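Local coordinates for protein putative citrate lyase (Ralstonia eutropha, PDB 3QQW) that is probably a magnesium-dependent carbon-carbon lyase of the HpcH/HpaI aldolase and citrate lyase family, perhaps acting on (S)-citramalyl-CoA, at residues Q99-I104 with I130-D135; G124-V129 with A165-I170; S238-A243 with Q261-A266. All coordinates share one frame; numbering follows the deposited sequence.

Contact 1. Residues Q99-I104 with I130-D135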
# COMPACT_ATOMS: atom_id res chain seq x y z
N GLN C 99 23.79 -13.00 -24.18
CA GLN C 99 25.23 -13.07 -24.44
C GLN C 99 26.01 -12.85 -23.14
O GLN C 99 26.96 -13.59 -22.89
CB GLN C 99 25.63 -12.06 -25.52
CG GLN C 99 27.10 -12.13 -25.92
CD GLN C 99 27.42 -11.11 -26.97
OE1 GLN C 99 27.75 -9.96 -26.67
NE2 GLN C 99 27.31 -11.51 -28.24
N ASP C 100 25.60 -11.88 -22.30
CA ASP C 100 26.22 -11.64 -20.99
C ASP C 100 26.12 -12.89 -20.14
O ASP C 100 27.09 -13.27 -19.52
CB ASP C 100 25.54 -10.48 -20.23
CG ASP C 100 25.64 -9.08 -20.80
OD1 ASP C 100 26.59 -8.82 -21.58
OD2 ASP C 100 24.80 -8.23 -20.44
N VAL C 101 24.95 -13.53 -20.13
CA VAL C 101 24.68 -14.75 -19.36
C VAL C 101 25.56 -15.87 -19.90
O VAL C 101 26.30 -16.48 -19.12
CB VAL C 101 23.17 -15.12 -19.35
CG1 VAL C 101 22.95 -16.51 -18.76
CG2 VAL C 101 22.36 -14.08 -18.58
N ASP C 102 25.55 -16.10 -21.24
CA ASP C 102 26.40 -17.13 -21.86
C ASP C 102 27.87 -16.98 -21.46
O ASP C 102 28.45 -17.91 -20.92
CB ASP C 102 26.30 -17.06 -23.39
CG ASP C 102 24.93 -17.30 -23.97
OD1 ASP C 102 24.05 -17.81 -23.23
OD2 ASP C 102 24.73 -16.95 -25.17
N ILE C 103 28.44 -15.78 -21.67
CA ILE C 103 29.85 -15.51 -21.39
C ILE C 103 30.19 -15.63 -19.90
O ILE C 103 31.17 -16.29 -19.56
CB ILE C 103 30.27 -14.11 -21.96
CG1 ILE C 103 30.17 -14.09 -23.52
CG2 ILE C 103 31.68 -13.76 -21.51
CD1 ILE C 103 30.22 -12.67 -24.10
N ILE C 104 29.40 -14.97 -19.03
CA ILE C 104 29.69 -14.95 -17.60
C ILE C 104 29.44 -16.33 -16.95
O ILE C 104 30.31 -16.81 -16.23
CB ILE C 104 28.97 -13.79 -16.88
CG1 ILE C 104 29.48 -12.44 -17.44
CG2 ILE C 104 29.21 -13.85 -15.34
CD1 ILE C 104 28.59 -11.24 -17.17
N ILE C 130 15.50 -15.72 -15.67
CA ILE C 130 15.83 -16.73 -14.66
C ILE C 130 15.91 -18.14 -15.30
O ILE C 130 16.86 -18.90 -15.03
CB ILE C 130 14.84 -16.69 -13.47
CG1 ILE C 130 15.11 -15.47 -12.61
CG2 ILE C 130 14.87 -17.99 -12.65
CD1 ILE C 130 13.94 -15.17 -11.72
N ARG C 131 14.93 -18.44 -16.16
CA ARG C 131 14.84 -19.69 -16.91
C ARG C 131 16.08 -19.84 -17.81
O ARG C 131 16.64 -20.93 -17.91
CB ARG C 131 13.53 -19.67 -17.72
CG ARG C 131 13.16 -20.93 -18.49
CD ARG C 131 11.69 -20.86 -18.92
NE ARG C 131 11.43 -19.88 -19.98
CZ ARG C 131 10.66 -18.80 -19.86
NH1 ARG C 131 10.04 -18.54 -18.71
NH2 ARG C 131 10.49 -17.98 -20.88
N TYR C 132 16.49 -18.73 -18.48
CA TYR C 132 17.63 -18.74 -19.38
C TYR C 132 18.94 -18.97 -18.60
O TYR C 132 19.73 -19.80 -19.02
CB TYR C 132 17.70 -17.45 -20.23
CG TYR C 132 18.76 -17.54 -21.31
CD1 TYR C 132 18.54 -18.29 -22.46
CD2 TYR C 132 20.02 -16.96 -21.14
CE1 TYR C 132 19.53 -18.44 -23.43
CE2 TYR C 132 21.01 -17.09 -22.10
CZ TYR C 132 20.77 -17.84 -23.24
OH TYR C 132 21.75 -17.97 -24.18
N ILE C 133 19.13 -18.28 -17.46
CA ILE C 133 20.28 -18.43 -16.55
C ILE C 133 20.36 -19.89 -16.09
O ILE C 133 21.43 -20.46 -16.17
CB ILE C 133 20.22 -17.43 -15.36
CG1 ILE C 133 20.32 -15.95 -15.83
CG2 ILE C 133 21.29 -17.71 -14.31
CD1 ILE C 133 19.87 -14.92 -14.78
N GLY C 134 19.21 -20.49 -15.73
CA GLY C 134 19.09 -21.88 -15.31
C GLY C 134 19.58 -22.85 -16.37
O GLY C 134 20.35 -23.77 -16.06
N ASP C 135 19.15 -22.62 -17.64
CA ASP C 135 19.55 -23.45 -18.77
C ASP C 135 21.06 -23.41 -18.99
O ASP C 135 21.70 -24.45 -19.12
CB ASP C 135 18.83 -23.01 -20.05
CG ASP C 135 17.34 -23.27 -20.11
OD1 ASP C 135 16.86 -24.12 -19.32
OD2 ASP C 135 16.66 -22.64 -20.96

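Contact 2. Residues G124-V129 with A165-I170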
# COMPACT_ATOMS: atom_id res chain seq x y z
N GLY C 124 7.01 -11.57 -16.31
CA GLY C 124 7.36 -12.42 -17.45
C GLY C 124 8.79 -12.30 -17.91
O GLY C 124 9.44 -13.32 -18.16
N GLN C 125 9.30 -11.06 -18.01
CA GLN C 125 10.68 -10.78 -18.38
C GLN C 125 11.63 -11.42 -17.37
O GLN C 125 12.56 -12.10 -17.79
CB GLN C 125 10.94 -9.25 -18.43
CG GLN C 125 10.42 -8.57 -19.67
CD GLN C 125 10.91 -7.15 -19.78
OE1 GLN C 125 11.33 -6.54 -18.80
NE2 GLN C 125 10.88 -6.58 -20.98
N VAL C 126 11.36 -11.26 -16.05
CA VAL C 126 12.18 -11.79 -14.96
C VAL C 126 12.23 -13.31 -15.05
O VAL C 126 13.32 -13.90 -15.06
CB VAL C 126 11.70 -11.31 -13.57
CG1 VAL C 126 12.65 -11.77 -12.49
CG2 VAL C 126 11.57 -9.79 -13.52
N ALA C 127 11.06 -13.93 -15.16
CA ALA C 127 10.89 -15.38 -15.29
C ALA C 127 11.69 -15.91 -16.48
O ALA C 127 12.37 -16.93 -16.33
CB ALA C 127 9.41 -15.72 -15.43
N GLU C 128 11.68 -15.20 -17.62
CA GLU C 128 12.39 -15.57 -18.86
C GLU C 128 13.90 -15.56 -18.65
O GLU C 128 14.58 -16.49 -19.09
CB GLU C 128 12.00 -14.60 -19.99
CG GLU C 128 12.60 -14.88 -21.37
CD GLU C 128 12.55 -13.73 -22.37
OE1 GLU C 128 12.39 -12.56 -21.94
OE2 GLU C 128 12.70 -14.00 -23.58
N VAL C 129 14.41 -14.53 -17.96
CA VAL C 129 15.83 -14.33 -17.69
C VAL C 129 16.30 -15.43 -16.72
O VAL C 129 17.35 -16.01 -16.95
CB VAL C 129 16.10 -12.89 -17.16
CG1 VAL C 129 17.56 -12.71 -16.78
CG2 VAL C 129 15.70 -11.83 -18.18
N ALA C 165 8.71 -11.88 -6.65
CA ALA C 165 9.24 -12.46 -5.42
C ALA C 165 8.96 -13.98 -5.28
O ALA C 165 9.65 -14.66 -4.52
CB ALA C 165 8.68 -11.73 -4.22
N GLU C 166 8.00 -14.51 -6.03
CA GLU C 166 7.67 -15.92 -5.99
C GLU C 166 8.49 -16.74 -6.98
O GLU C 166 8.44 -17.97 -6.91
CB GLU C 166 6.17 -16.10 -6.27
CG GLU C 166 5.34 -15.79 -5.04
CD GLU C 166 4.29 -16.82 -4.72
OE1 GLU C 166 4.40 -17.96 -5.22
OE2 GLU C 166 3.44 -16.52 -3.85
N LEU C 167 9.24 -16.06 -7.88
CA LEU C 167 10.04 -16.73 -8.89
C LEU C 167 11.23 -17.46 -8.27
O LEU C 167 11.71 -17.05 -7.21
CB LEU C 167 10.49 -15.74 -9.97
CG LEU C 167 9.36 -15.18 -10.84
CD1 LEU C 167 9.86 -14.06 -11.71
CD2 LEU C 167 8.72 -16.27 -11.69
N PRO C 168 11.68 -18.59 -8.89
CA PRO C 168 12.78 -19.37 -8.28
C PRO C 168 14.15 -18.71 -8.35
O PRO C 168 14.45 -17.96 -9.28
CB PRO C 168 12.78 -20.67 -9.11
CG PRO C 168 12.21 -20.28 -10.44
CD PRO C 168 11.16 -19.25 -10.11
N ASN C 169 15.00 -19.06 -7.38
CA ASN C 169 16.40 -18.66 -7.26
C ASN C 169 16.64 -17.18 -7.04
O ASN C 169 17.77 -16.74 -7.15
CB ASN C 169 17.23 -19.15 -8.46
CG ASN C 169 17.03 -20.62 -8.75
OD1 ASN C 169 16.86 -21.45 -7.84
ND2 ASN C 169 16.97 -20.97 -10.02
N ILE C 170 15.62 -16.41 -6.65
CA ILE C 170 15.83 -15.00 -6.30
C ILE C 170 16.23 -14.97 -4.84
O ILE C 170 15.58 -15.60 -3.99
CB ILE C 170 14.59 -14.10 -6.61
CG1 ILE C 170 14.26 -14.13 -8.12
CG2 ILE C 170 14.79 -12.63 -6.11
CD1 ILE C 170 12.96 -13.41 -8.48

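Contact 3. Residues S238-A243 with Q261-A266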
# COMPACT_ATOMS: atom_id res chain seq x y z
N SER C 238 23.56 7.23 8.03
CA SER C 238 22.20 7.74 8.21
C SER C 238 21.22 7.10 7.21
O SER C 238 20.16 6.65 7.62
CB SER C 238 22.17 9.26 8.11
OG SER C 238 20.83 9.71 8.22
N ASP C 239 21.60 7.03 5.92
CA ASP C 239 20.79 6.40 4.87
C ASP C 239 20.61 4.90 5.14
O ASP C 239 19.49 4.40 5.09
CB ASP C 239 21.41 6.62 3.48
CG ASP C 239 21.09 7.96 2.85
OD1 ASP C 239 20.55 8.84 3.56
OD2 ASP C 239 21.39 8.13 1.65
N ALA C 240 21.72 4.20 5.50
CA ALA C 240 21.70 2.77 5.83
C ALA C 240 20.82 2.50 7.04
O ALA C 240 20.03 1.56 7.01
CB ALA C 240 23.11 2.27 6.07
N CYS C 241 20.87 3.37 8.07
CA CYS C 241 20.04 3.23 9.28
C CYS C 241 18.55 3.48 8.98
O CYS C 241 17.73 2.72 9.48
CB CYS C 241 20.54 4.14 10.40
SG CYS C 241 22.05 3.53 11.21
N ARG C 242 18.20 4.49 8.15
CA ARG C 242 16.79 4.76 7.81
C ARG C 242 16.23 3.59 7.03
O ARG C 242 15.12 3.13 7.34
CB ARG C 242 16.61 6.06 7.01
CG ARG C 242 16.85 7.32 7.84
CD ARG C 242 16.19 8.55 7.24
NE ARG C 242 14.72 8.50 7.33
CZ ARG C 242 13.92 9.53 7.05
NH1 ARG C 242 14.42 10.69 6.65
NH2 ARG C 242 12.60 9.40 7.17
N ALA C 243 17.00 3.08 6.05
CA ALA C 243 16.56 1.95 5.22
C ALA C 243 16.40 0.72 6.09
O ALA C 243 15.39 0.01 5.96
CB ALA C 243 17.55 1.70 4.10
N GLN C 261 32.21 0.25 4.96
CA GLN C 261 32.19 0.15 6.41
C GLN C 261 30.96 0.87 7.03
O GLN C 261 30.28 0.20 7.80
CB GLN C 261 33.51 0.62 7.03
CG GLN C 261 34.09 -0.38 8.04
CD GLN C 261 34.56 -1.68 7.43
OE1 GLN C 261 35.50 -1.71 6.64
NE2 GLN C 261 33.92 -2.76 7.81
N PRO C 262 30.57 2.12 6.65
CA PRO C 262 29.34 2.71 7.24
C PRO C 262 28.08 1.88 6.98
O PRO C 262 27.24 1.77 7.87
CB PRO C 262 29.24 4.08 6.57
CG PRO C 262 30.61 4.39 6.12
CD PRO C 262 31.25 3.09 5.77
N ILE C 263 27.96 1.24 5.79
CA ILE C 263 26.80 0.40 5.46
C ILE C 263 26.82 -0.86 6.32
O ILE C 263 25.80 -1.17 6.94
CB ILE C 263 26.68 0.09 3.95
CG1 ILE C 263 26.27 1.36 3.15
CG2 ILE C 263 25.66 -1.04 3.69
CD1 ILE C 263 26.52 1.31 1.63
N VAL C 264 27.98 -1.58 6.37
CA VAL C 264 28.12 -2.82 7.15
C VAL C 264 27.79 -2.55 8.64
O VAL C 264 26.97 -3.25 9.22
CB VAL C 264 29.53 -3.45 6.96
CG1 VAL C 264 29.81 -4.56 7.98
CG2 VAL C 264 29.69 -3.98 5.53
N ASN C 265 28.41 -1.50 9.23
CA ASN C 265 28.23 -1.15 10.63
C ASN C 265 26.80 -0.74 10.95
O ASN C 265 26.28 -1.14 11.99
CB ASN C 265 29.24 -0.08 11.06
CG ASN C 265 30.65 -0.63 11.15
OD1 ASN C 265 31.58 -0.15 10.50
ND2 ASN C 265 30.86 -1.69 11.94
N ALA C 266 26.13 -0.01 10.05
CA ALA C 266 24.72 0.39 10.27
C ALA C 266 23.77 -0.82 10.26
O ALA C 266 22.76 -0.82 10.95
CB ALA C 266 24.30 1.38 9.21

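Contact 1. Residues Q99-I104 with I130-D135
The phenol of Y132 donates a hydrogen bond to the carboxylate of D102. Y132 OH and D102 OD1 lie 2.5 Å apart, a very short distance as modelled. D102 OD1 comes in at the edge of the ring, near its plane. The two side chains cross at about a right angle, with the carboxylate plane turned 46° from the ring plane. The second oxygen stands back, with D102 OD2 3.3 Å from Y132 OH, which points to one oxygen taking the bond. Y132 CG is anti to its own backbone N (chi1 -171°), and this swings the ring across to the other helix. Such a phenol could help to stabilise the negative charge of D102.

Next to this bond, toward the buried side, the contact becomes apolar. V101 packs on the Y132 ring, and the two side chains run past each other in opposite directions. V101 CG1 is 3.8 Å from Y132 CD2, an approach that is oblique to the ring. The other methyl takes a different partner: V101 CG2 is 3.9 Å from I133 CG1, where the side chains cross nearly at right angles. V101 and I133 are buried, whereas the D102–Y132 pair is partly exposed.

The Y132 ring has further neighbours on helix 97-107, with a cation-pi contact to R98 and W97 meeting it at nearly perpendicular planes. Helices 97-107 and 123-139 follow the third and fourth strands of the TIM barrel. Segments 99-104 and 130-135 run roughly parallel, 27° apart, in the helical layer outside the barrel. On its far side, helix 97-107 packs through I103 against helix 64-76.

Contact 2. Residues G124-V129 with A165-I170
This is an apolar contact between a barrel helix and the loop that leads into a later strand. L167, in the loop before strand 170-175, lays its forked end on V126 and A127 near the start of helix 123-139. The two methyls of L167 have different nearest partners. L167 CD1 sits 3.7 Å from V126 CG1, and it also touches the backbone, 3.7 Å from A127 N. L167 CD2 is 3.8 Å from A127 CB. The leucine therefore straddles two successive helix residues. L167 CG is anti to its carbonyl carbon (chi1 -67°), and from there the branch extends to the helix.

V126 presents one methyl to this meeting. Its CG1 is anti to the backbone N (chi1 -175°) and faces both L167 and I170. The second approach is looser, with V126 CG1 4.3 Å from I170 CD1.

The fold is a TIM barrel, in which helix 123-139 joins the fourth strand to the fifth. The loop belongs to the next beta-alpha unit and enters the sixth strand, 170-175. Between L167 and I170 the chain makes a type II beta turn. N169 takes the third position of that turn with a positive phi of 65°. The turn brings L167 and I170 to the same helix, one from the loop and one from the first residue of the strand.

Strand 148-152 lies beneath, where V150 touches both V126 and I170. I164 of the short helix 161-164 packs on the same two residues. V126 and I170 are buried, while L167 and A127 are partly exposed at the margin of this packing.

Contact 3. Residues S238-A243 with Q261-A266
A266 turns its methyl toward A240, and C241 SG meets the same methyl from the side. The two segments belong to helices 233-247 and 260-267, which follow the seventh and eighth strands of the TIM barrel. They are neighbours on the outside of the barrel.

The CB of A266 is aimed almost straight at the methyl of A240. The A240 methyl also points to the other helix, but at a clear slant to the line joining the two groups. A240 CB and A266 CB are 3.5 Å apart, a tight fit. With alanine on both sides the helices come close: the axes of segments 238-243 and 261-266 approach to 8.6 Å, and their directions differ by 32°.

I263, one turn before A266, meets A240 differently. Here the alanine methyl rests against the backbone as much as the side chain, with A240 CB 4.2 Å from I263 CA. I263 CG1 passes alongside at a slightly greater distance. I263 also touches I236 of helix 233-247, M252 of strand 251-254 and C25 of strand 25-29. M252 also packs on A240, so the eighth strand lies under both helices. A240, I263 and A266 are all buried.

C241 closes the contact at its more exposed side. Its SG is anti to the carbonyl carbon (chi1 -75°), which carries the sulfur over to the second helix. At A266 CB the directions to the sulfur and to the A240 methyl are roughly perpendicular, and C241 SG is 3.7 Å from A266 CB.

In the fold
All three contacts lie around one eight-stranded TIM barrel. Contacts 1 and 2 share helix 123-139 and sit 13 Å apart, centre to centre. They touch through I130, which packs on L167, P168 and I170. Their segments alternate along the chain, so helix 123-139 packs on helix 97-107 before it and on the loop entering strand 170-175 after it. Contact 3 comes later and joins the helices that follow the seventh and eighth strands. Its centre is 33 Å from that of contact 1 and 29 Å from that of contact 2. The side chains of V101 (contact 1) and V126 (contact 2) are each about 10 Å from those of R88 and E153 respectively, both predicted to bind substrate.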